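Local atomic coordinates of Alr1585 protein (PDB entry 5C2I), a protein that probably acts as a haem-dependent dye-decolorizing peroxidase, using hydrogen peroxide to oxidise dyes and similar aromatic substrates. Residues 322-328 against 430-436; 401-406 against 417-423. The protein carries 1 engineered substitution. One frame throughout, in Å; residues are numbered along the deposited sequence.

Contact 1 (322-328 against 430-436)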
# COMPACT_ATOMS: atom_id res chain seq x y z
N ALA A 322 -10.85 -24.35 35.30
CA ALA A 322 -9.82 -24.07 34.29
C ALA A 322 -9.76 -25.16 33.21
O ALA A 322 -8.67 -25.54 32.78
CB ALA A 322 -8.46 -23.91 34.95
N THR A 323 -10.92 -25.60 32.74
CA THR A 323 -10.99 -26.49 31.58
C THR A 323 -11.16 -25.75 30.24
O THR A 323 -11.17 -26.39 29.20
CB THR A 323 -12.13 -27.52 31.72
OG1 THR A 323 -13.39 -26.86 31.71
CG2 THR A 323 -11.96 -28.31 33.02
N LYS A 324 -11.33 -24.42 30.28
CA LYS A 324 -11.39 -23.61 29.07
C LYS A 324 -10.05 -22.87 28.90
O LYS A 324 -9.30 -23.13 27.95
CB LYS A 324 -12.62 -22.67 29.11
CG LYS A 324 -13.95 -23.42 29.24
CD LYS A 324 -15.05 -22.47 29.68
CE LYS A 324 -16.42 -23.10 29.68
NZ LYS A 324 -17.36 -22.14 30.32
N CYS A 325 -9.76 -21.97 29.83
CA CYS A 325 -8.42 -21.38 29.97
C CYS A 325 -7.68 -22.08 31.10
O CYS A 325 -8.02 -21.90 32.29
CB CYS A 325 -8.49 -19.90 30.28
SG CYS A 325 -6.83 -19.15 30.32
N PRO A 326 -6.68 -22.90 30.75
CA PRO A 326 -5.93 -23.57 31.79
C PRO A 326 -5.30 -22.65 32.82
O PRO A 326 -4.95 -21.50 32.52
CB PRO A 326 -4.83 -24.31 31.00
CG PRO A 326 -5.50 -24.64 29.72
CD PRO A 326 -6.29 -23.37 29.42
N PHE A 327 -5.04 -23.18 34.04
CA PHE A 327 -4.33 -22.39 35.04
C PHE A 327 -2.92 -21.99 34.61
O PHE A 327 -2.38 -21.00 35.07
CB PHE A 327 -4.26 -23.18 36.37
CG PHE A 327 -5.57 -23.24 37.13
CD1 PHE A 327 -6.18 -22.09 37.58
CD2 PHE A 327 -6.09 -24.48 37.53
CE1 PHE A 327 -7.36 -22.15 38.33
CE2 PHE A 327 -7.23 -24.56 38.30
CZ PHE A 327 -7.87 -23.39 38.71
N HIS A 328 -2.33 -22.76 33.71
CA HIS A 328 -0.98 -22.43 33.28
C HIS A 328 -0.88 -21.38 32.17
O HIS A 328 0.22 -20.95 31.89
CB HIS A 328 -0.23 -23.71 32.85
CG HIS A 328 -0.83 -24.35 31.63
ND1 HIS A 328 -1.52 -25.53 31.67
CD2 HIS A 328 -0.84 -23.95 30.34
CE1 HIS A 328 -1.93 -25.84 30.45
NE2 HIS A 328 -1.54 -24.89 29.63
N TRP A 430 -3.04 -30.23 29.80
CA TRP A 430 -3.82 -29.57 28.75
C TRP A 430 -5.16 -30.28 28.59
O TRP A 430 -5.19 -31.53 28.51
CB TRP A 430 -3.03 -29.61 27.44
CG TRP A 430 -1.63 -29.09 27.62
CD1 TRP A 430 -0.57 -29.76 28.15
CD2 TRP A 430 -1.14 -27.79 27.28
NE1 TRP A 430 0.55 -28.98 28.14
CE2 TRP A 430 0.23 -27.75 27.63
CE3 TRP A 430 -1.72 -26.65 26.70
CZ2 TRP A 430 1.02 -26.61 27.43
CZ3 TRP A 430 -0.95 -25.54 26.51
CH2 TRP A 430 0.42 -25.52 26.86
N PRO A 431 -6.26 -29.52 28.54
CA PRO A 431 -7.56 -30.17 28.35
C PRO A 431 -7.67 -30.75 26.94
O PRO A 431 -7.37 -30.07 25.97
CB PRO A 431 -8.57 -29.03 28.59
CG PRO A 431 -7.81 -27.98 29.38
CD PRO A 431 -6.41 -28.08 28.78
N LYS A 432 -8.03 -32.02 26.83
CA LYS A 432 -8.24 -32.63 25.53
C LYS A 432 -9.39 -31.96 24.79
O LYS A 432 -9.33 -31.78 23.56
CB LYS A 432 -8.52 -34.13 25.68
CG LYS A 432 -7.37 -34.92 26.25
CD LYS A 432 -7.69 -36.41 26.25
CE LYS A 432 -6.59 -37.15 26.98
NZ LYS A 432 -6.76 -38.61 26.91
N LYS A 433 -10.48 -31.67 25.50
CA LYS A 433 -11.68 -31.08 24.91
C LYS A 433 -12.00 -29.87 25.76
O LYS A 433 -12.20 -29.99 26.95
CB LYS A 433 -12.85 -32.07 24.93
CG LYS A 433 -12.63 -33.27 24.02
CD LYS A 433 -12.89 -32.84 22.56
CE LYS A 433 -14.32 -33.13 22.12
NZ LYS A 433 -14.57 -32.68 20.71
N TRP A 434 -12.03 -28.72 25.12
CA TRP A 434 -12.32 -27.47 25.74
C TRP A 434 -13.60 -27.55 26.52
O TRP A 434 -14.59 -28.02 26.04
CB TRP A 434 -12.43 -26.41 24.63
CG TRP A 434 -12.62 -24.99 25.07
CD1 TRP A 434 -11.64 -24.06 25.24
CD2 TRP A 434 -13.86 -24.33 25.31
NE1 TRP A 434 -12.19 -22.83 25.56
CE2 TRP A 434 -13.55 -22.98 25.64
CE3 TRP A 434 -15.18 -24.74 25.31
CZ2 TRP A 434 -14.54 -22.04 25.97
CZ3 TRP A 434 -16.19 -23.79 25.63
CH2 TRP A 434 -15.83 -22.45 25.95
N GLY A 435 -13.55 -27.13 27.78
CA GLY A 435 -14.70 -27.14 28.65
C GLY A 435 -14.97 -28.47 29.34
O GLY A 435 -16.00 -28.60 29.99
N GLU A 436 -14.08 -29.45 29.18
CA GLU A 436 -14.25 -30.79 29.81
C GLU A 436 -12.98 -31.12 30.60
O GLU A 436 -11.92 -30.62 30.25
CB GLU A 436 -14.48 -31.86 28.74
CG GLU A 436 -15.70 -31.62 27.87
CD GLU A 436 -17.02 -31.67 28.62
OE1 GLU A 436 -17.11 -32.23 29.75
OE2 GLU A 436 -18.01 -31.14 28.07
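Loop-to-hairpin packing joins Thr-323, Lys-324, Pro-326 and His-328, in the irregular segment before helix 330-334, to the end of strand 428-431 and the turn that follows it in the hairpin with strand 439-442, toward the periphery of the peroxidase. The hairpin connection contains a type II beta turn, Lys-433 to Glu-436, with Gly-435 at its third position, where a positive phi (83°) suits this turn. The backbone N of Gly-435 donates to Thr-323 O at 2.9 Å. With OG1 placed between its backbone N and carbonyl carbon (chi1 66°), Thr-323 sets this oxygen 3.3 Å from Gly-435 CA, while its CB lies 3.4 Å from Glu-436 O. Beside the turn, the extended chain of Lys-324 lies over one face of the Trp-434 indole, with CG in CH-pi contact 3.7 Å from the centroid of the six-membered ring. Lys-324 NZ bonds to Gly-318 O, and Trp-434 NE1 to Val-298 O. Pro-326 CG packs on Pro-431 CD. Farther along, the His-328 imidazole presents an edge to the face of Trp-430 (planes at 58°), whose NE1 bonds to Tyr-442 O. The imidazole atom nearest the indole is His-328 NE2, 3.2 Å from Trp-430 CZ3.

Contact 2 (401-406 against 417-423). With HEM (protoporphyrin IX containing Fe), chain E.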
# COMPACT_ATOMS: atom_id res chain seq x y z
N GLN A 401 6.87 -12.76 38.01
CA GLN A 401 7.77 -13.77 37.41
C GLN A 401 8.05 -14.91 38.40
O GLN A 401 7.92 -16.10 38.05
CB GLN A 401 9.07 -13.13 36.97
CG GLN A 401 10.03 -14.07 36.25
CD GLN A 401 9.65 -14.30 34.80
OE1 GLN A 401 9.44 -13.35 34.03
NE2 GLN A 401 9.54 -15.55 34.42
N SER A 402 8.47 -14.55 39.61
CA SER A 402 9.03 -15.54 40.52
C SER A 402 7.99 -16.35 41.29
O SER A 402 8.23 -17.52 41.60
CB SER A 402 10.05 -14.88 41.47
OG SER A 402 9.40 -14.10 42.47
N ARG A 403 6.85 -15.73 41.61
CA ARG A 403 5.83 -16.38 42.44
C ARG A 403 4.67 -16.92 41.63
O ARG A 403 3.95 -17.82 42.09
CB ARG A 403 5.32 -15.40 43.50
CG ARG A 403 6.44 -14.77 44.36
CD ARG A 403 6.81 -15.62 45.55
NE ARG A 403 5.68 -15.84 46.48
CZ ARG A 403 5.45 -15.18 47.62
NH1 ARG A 403 6.26 -14.20 48.02
NH2 ARG A 403 4.38 -15.49 48.36
N TRP A 404 4.42 -16.35 40.47
CA TRP A 404 3.27 -16.75 39.63
C TRP A 404 3.71 -17.55 38.39
O TRP A 404 3.37 -18.73 38.25
CB TRP A 404 2.42 -15.54 39.23
CG TRP A 404 1.65 -14.96 40.40
CD1 TRP A 404 1.55 -15.47 41.69
CD2 TRP A 404 0.77 -13.82 40.37
NE1 TRP A 404 0.73 -14.68 42.44
CE2 TRP A 404 0.23 -13.67 41.64
CE3 TRP A 404 0.41 -12.91 39.37
CZ2 TRP A 404 -0.70 -12.64 41.96
CZ3 TRP A 404 -0.47 -11.87 39.69
CH2 TRP A 404 -1.01 -11.74 40.96
N ALA A 405 4.49 -16.92 37.52
CA ALA A 405 4.90 -17.57 36.28
C ALA A 405 5.77 -18.81 36.47
O ALA A 405 5.48 -19.88 35.92
CB ALA A 405 5.54 -16.57 35.33
N ASN A 406 6.83 -18.70 37.25
CA ASN A 406 7.78 -19.80 37.39
C ASN A 406 7.28 -21.03 38.16
O ASN A 406 7.52 -22.14 37.71
CB ASN A 406 9.07 -19.31 38.04
CG ASN A 406 9.84 -18.33 37.17
OD1 ASN A 406 9.53 -18.12 36.00
ND2 ASN A 406 10.86 -17.73 37.76
N PRO A 417 4.91 -24.56 35.20
CA PRO A 417 5.27 -23.19 34.86
C PRO A 417 4.43 -22.63 33.72
O PRO A 417 3.90 -23.39 32.89
CB PRO A 417 6.74 -23.30 34.45
CG PRO A 417 6.96 -24.74 34.10
CD PRO A 417 5.94 -25.54 34.84
N ASP A 418 4.32 -21.29 33.68
CA ASP A 418 3.83 -20.58 32.50
C ASP A 418 4.62 -21.09 31.27
O ASP A 418 5.84 -21.02 31.29
CB ASP A 418 4.07 -19.08 32.76
CG ASP A 418 3.62 -18.17 31.65
OD1 ASP A 418 3.84 -18.46 30.44
OD2 ASP A 418 3.09 -17.09 32.02
N PRO A 419 3.93 -21.68 30.23
CA PRO A 419 4.67 -22.30 29.12
C PRO A 419 5.28 -21.28 28.17
O PRO A 419 6.20 -21.61 27.41
CB PRO A 419 3.59 -23.10 28.39
CG PRO A 419 2.34 -22.30 28.65
CD PRO A 419 2.48 -21.87 30.09
N LEU A 420 4.85 -20.03 28.30
CA LEU A 420 5.44 -18.96 27.51
C LEU A 420 6.70 -18.39 28.14
O LEU A 420 7.72 -18.29 27.47
CB LEU A 420 4.37 -17.85 27.32
CG LEU A 420 4.66 -16.81 26.26
CD1 LEU A 420 4.69 -17.44 24.87
CD2 LEU A 420 3.61 -15.68 26.31
N ILE A 421 6.66 -18.02 29.44
CA ILE A 421 7.75 -17.29 30.08
C ILE A 421 8.29 -17.93 31.36
O ILE A 421 9.26 -17.43 31.96
CB ILE A 421 7.35 -15.83 30.45
CG1 ILE A 421 6.27 -15.81 31.52
CG2 ILE A 421 6.93 -15.06 29.25
CD1 ILE A 421 6.12 -14.50 32.27
N GLY A 422 7.72 -19.04 31.81
CA GLY A 422 8.15 -19.65 33.03
C GLY A 422 9.54 -20.27 32.94
O GLY A 422 9.83 -21.01 31.99
N GLN A 423 10.37 -20.01 33.93
CA GLN A 423 11.73 -20.61 34.02
C GLN A 423 11.91 -21.28 35.37
O GLN A 423 11.72 -20.62 36.39
CB GLN A 423 12.85 -19.54 33.95
CG GLN A 423 12.51 -18.26 33.35
CD GLN A 423 13.71 -17.35 33.15
OE1 GLN A 423 14.36 -17.44 32.13
NE2 GLN A 423 13.89 -16.40 34.04
CHA HEM E . -0.26 -10.53 28.51
CHB HEM E . 2.96 -12.19 25.33
CHC HEM E . 6.47 -11.63 28.62
CHD HEM E . 3.18 -10.22 31.84
C1A HEM E . 0.31 -11.05 27.36
C2A HEM E . -0.41 -11.41 26.18
C3A HEM E . 0.50 -11.87 25.29
C4A HEM E . 1.77 -11.78 25.91
CMA HEM E . 0.26 -12.34 23.88
CAA HEM E . -1.92 -11.29 25.93
CBA HEM E . -2.45 -9.96 25.38
CGA HEM E . -2.14 -8.87 26.37
O1A HEM E . -2.88 -8.63 27.36
O2A HEM E . -1.12 -8.19 26.18
C1B HEM E . 4.20 -12.13 25.97
C2B HEM E . 5.45 -12.49 25.34
C3B HEM E . 6.42 -12.30 26.22
C4B HEM E . 5.75 -11.87 27.45
CMB HEM E . 5.59 -12.94 23.93
CAB HEM E . 7.89 -12.43 26.11
CBB HEM E . 8.57 -12.34 24.95
C1C HEM E . 5.87 -11.24 29.83
C2C HEM E . 6.50 -11.14 31.06
C3C HEM E . 5.56 -10.76 31.97
C4C HEM E . 4.35 -10.61 31.27
CMC HEM E . 7.96 -11.33 31.36
CAC HEM E . 5.68 -10.55 33.41
CBC HEM E . 6.50 -11.13 34.25
C1D HEM E . 2.00 -10.09 31.10
C2D HEM E . 0.78 -9.59 31.72
C3D HEM E . -0.19 -9.71 30.82
C4D HEM E . 0.49 -10.26 29.62
CMD HEM E . 0.60 -9.04 33.13
CAD HEM E . -1.62 -9.29 30.99
CBD HEM E . -2.50 -10.35 31.65
CGD HEM E . -3.89 -9.83 31.81
O1D HEM E . -4.79 -10.50 31.32
O2D HEM E . -4.14 -8.74 32.43
NA HEM E . 1.63 -11.36 27.21
NB HEM E . 4.43 -11.86 27.21
NC HEM E . 4.53 -11.01 29.98
ND HEM E . 1.77 -10.55 29.87
FE HEM E . 3.06 -11.22 28.60
O HOH W 1 3.70 -9.06 27.95
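The haem pocket is bounded here by the last part of helix 397-405 and the loop 417-423, on the side of the porphyrin opposite the iron-bound water; Gln-401, Leu-420 and Ile-421 all belong to the pocket. This part of the helix includes a wider pi-type turn, with Asn-406 N bonded to Gln-401 O, and the loop is tied to it by three cross-links. Ala-405 O accepts from Asp-418 N at 2.9 Å, a nearly straight bond (168°). Gln-401, whose side chain bends at chi2 (79°), directs NE2 to two acceptors lying close to its amide plane: Ile-421 O at 3.1 Å and Asn-406 OD1 at 3.0 Å. That same Asn-406 OD1 takes Gln-423 N at 2.9 Å, and the two donors reach it from opposite faces of its carboxamide; Asn-406 ND2 is in turn held by Leu-132 O. This leaves the Gln-401 amide fixed in rotation, with OE1 turned to the methyl CMC and vinyl CBC of the haem.

Apolar contacts fill in beside the bonds. Ile-421 CD1 meets Ala-405 CB at 3.7 Å. Ile-421 CG2 lies 3.5 Å from the methine carbon CHC of the haem. Leu-420 CD2 rests 3.6 Å from haem C1B. Within the loop, Asp-418 OD1 accepts from Leu-420 N in an Asx turn and from Ile-421 N in an Asx motif, which sets these two residues against the porphyrin. The other oxygen, OD2, bonds to His-330 ND1, probably orienting this histidine. An acidic residue hydrogen-bonded to a histidine, probably the proximal ligand as in the family, on the haem face away from the iron-bound water is consistent with the proximal side of a DyP-type peroxidase.

In the fold
Contact 2 is nested along the chain within the loop that contact 1 closes, and the two centres lie 18 Å apart. They meet through Pro-419: its CD comes within 3.0 Å of His-328 O, and its CG lies 4.2 Å from Trp-430 CH2, so the aromatic end of contact 1 adjoins the loop that lines the haem. Both are joined to helix 330-334: segment 322-328 leads into it, while segment 417-423 packs on it, with Leu-420 and Ile-421 touching His-330. Contact 2 touches the porphyrin directly, whereas the side chain of Pro-326 in contact 1 is still about 13 Å from it, placing contact 1 behind the pocket wall.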